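Local coordinates for transferrin (Manduca sexta, PDB 6WB6), which binds a single ferric ion per molecule together with a carbonate anion and serves as a secreted iron transport protein of an insect, at residues 462-465 with 469-472. Residues are numbered along the deposited sequence; the frame is centred on the assembly and turned at random.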
ATOM      1  N   SER A 462       8.561 -20.349 -24.937  1.00 25.26           N
ATOM      2  CA  SER A 462       7.606 -20.781 -23.942  1.00 24.18           C
ATOM      3  C   SER A 462       6.361 -21.326 -24.637  1.00 22.49           C
ATOM      4  O   SER A 462       6.171 -21.178 -25.848  1.00 30.66           O
ATOM      5  CB  SER A 462       7.200 -19.633 -23.033  1.00 19.53           C
ATOM      6  OG  SER A 462       8.254 -19.276 -22.195  1.00 26.49           O
ATOM      7  N   SER A 463       5.484 -21.921 -23.835  1.00 19.46           N
ATOM      8  CA  SER A 463       4.336 -22.631 -24.366  1.00 27.26           C
ATOM      9  C   SER A 463       3.414 -21.705 -25.155  1.00 31.24           C
ATOM     10  O   SER A 463       3.163 -20.563 -24.770  1.00 27.62           O
ATOM     11  CB  SER A 463       3.556 -23.286 -23.224  1.00 30.80           C
ATOM     12  OG  SER A 463       2.301 -23.747 -23.695  1.00 41.31           O
ATOM     13  N   TYR A 464       2.896 -22.225 -26.260  1.00 31.05           N
ATOM     14  CA  TYR A 464       1.911 -21.548 -27.092  1.00 33.77           C
ATOM     15  C   TYR A 464       0.816 -20.854 -26.282  1.00 35.70           C
ATOM     16  O   TYR A 464       0.200 -19.892 -26.752  1.00 34.81           O
ATOM     17  CB  TYR A 464       1.283 -22.562 -28.057  1.00 34.48           C
ATOM     18  CG  TYR A 464       0.188 -22.005 -28.940  1.00 33.49           C
ATOM     19  CD1 TYR A 464      -1.119 -21.969 -28.503  1.00 39.89           C
ATOM     20  CD2 TYR A 464       0.462 -21.534 -30.217  1.00 36.65           C
ATOM     21  CE1 TYR A 464      -2.136 -21.473 -29.311  1.00 44.75           C
ATOM     22  CE2 TYR A 464      -0.551 -21.019 -31.026  1.00 33.74           C
ATOM     23  CZ  TYR A 464      -1.841 -21.002 -30.561  1.00 35.43           C
ATOM     24  OH  TYR A 464      -2.855 -20.514 -31.343  1.00 62.59           O
ATOM     25  N   SER A 465       0.527 -21.346 -25.088  1.00 34.32           N
ATOM     26  CA  SER A 465      -0.490 -20.705 -24.264  1.00 37.88           C
ATOM     27  C   SER A 465       0.038 -19.483 -23.514  1.00 31.17           C
ATOM     28  O   SER A 465      -0.711 -18.884 -22.739  1.00 33.40           O
ATOM     29  CB  SER A 465      -1.078 -21.719 -23.273  1.00 42.37           C
ATOM     30  OG  SER A 465      -0.072 -22.294 -22.448  1.00 45.63           O
ATOM     31  N   GLY A 469       5.614 -16.475 -25.190  1.00 21.65           N
ATOM     32  CA  GLY A 469       5.989 -17.552 -26.071  1.00 28.33           C
ATOM     33  C   GLY A 469       5.359 -17.400 -27.433  1.00 27.84           C
ATOM     34  O   GLY A 469       5.986 -17.667 -28.457  1.00 32.46           O
ATOM     35  N   LEU A 470       4.112 -16.941 -27.455  1.00 24.91           N
ATOM     36  CA  LEU A 470       3.329 -16.916 -28.686  1.00 28.95           C
ATOM     37  C   LEU A 470       2.954 -15.489 -29.055  1.00 30.06           C
ATOM     38  O   LEU A 470       3.420 -14.984 -30.077  1.00 33.38           O
ATOM     39  CB  LEU A 470       2.087 -17.795 -28.524  1.00 32.04           C
ATOM     40  CG  LEU A 470       1.185 -17.978 -29.749  1.00 38.34           C
ATOM     41  CD1 LEU A 470       0.197 -16.837 -29.857  1.00 37.01           C
ATOM     42  CD2 LEU A 470       2.007 -18.122 -31.026  1.00 35.18           C
ATOM     43  N   HIS A 471       2.139 -14.819 -28.239  1.00 32.69           N
ATOM     44  CA  HIS A 471       1.630 -13.496 -28.575  1.00 34.17           C
ATOM     45  C   HIS A 471       2.754 -12.553 -28.975  1.00 28.98           C
ATOM     46  O   HIS A 471       2.761 -12.009 -30.083  1.00 28.16           O
ATOM     47  CB  HIS A 471       0.859 -12.920 -27.388  1.00 31.03           C
ATOM     48  CG  HIS A 471      -0.459 -13.575 -27.139  1.00 36.28           C
ATOM     49  ND1 HIS A 471      -1.639 -12.867 -27.084  1.00 34.82           N
ATOM     50  CD2 HIS A 471      -0.784 -14.870 -26.916  1.00 36.21           C
ATOM     51  CE1 HIS A 471      -2.636 -13.696 -26.841  1.00 42.20           C
ATOM     52  NE2 HIS A 471      -2.145 -14.918 -26.734  1.00 43.55           N
ATOM     53  N   ALA A 472       3.718 -12.343 -28.073  1.00 25.86           N
ATOM     54  CA  ALA A 472       4.669 -11.259 -28.283  1.00 22.67           C
ATOM     55  C   ALA A 472       5.517 -11.466 -29.527  1.00 25.56           C
ATOM     56  O   ALA A 472       5.656 -10.510 -30.312  1.00 32.44           O
ATOM     57  CB  ALA A 472       5.523 -11.080 -27.022  1.00 31.28           C
TER
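Leu470 packs against both the ring and the backbone of Tyr464. Its CG lies 4.1 Å from the centroid of the Tyr464 ring, 30° off the ring normal, an off-centre CH-pi contact. The CD2-CE2 bond of the tyrosine lies against this methine, with Tyr464 CD2 3.7 Å from Leu470 CG. The methyl CD2 of Leu470 also touches this bond. The two side chains run alongside each other and point the same way. The CB of Tyr464 points away from the helix, but Tyr464 CG is anti to its own backbone N (chi1 177°), which brings the ring alongside the leucine. Leu470 CB also sits 3.3 Å from Tyr464 O. Leu502 touches both side chains.

Gly469 faces the backbone of Ser462, with its CA 3.6 Å from Ser462 O. The lack of a side chain on Gly469 allows this approach, since a CB there would probably clash with Ser462 O. Thr466 OG1 bonds to Ser463 O and Gly469 N, tying the loop to the helix start. An alanine in place of Tyr464 would probably leave one side of Leu470 without its aromatic cover.

The contact joins the loop after strand 458-461 to helix 467-479, away from the iron site. No hydrogen bond crosses between 462-465 and 469-472; they hold together by van der Waals contact, the CH-pi contact included.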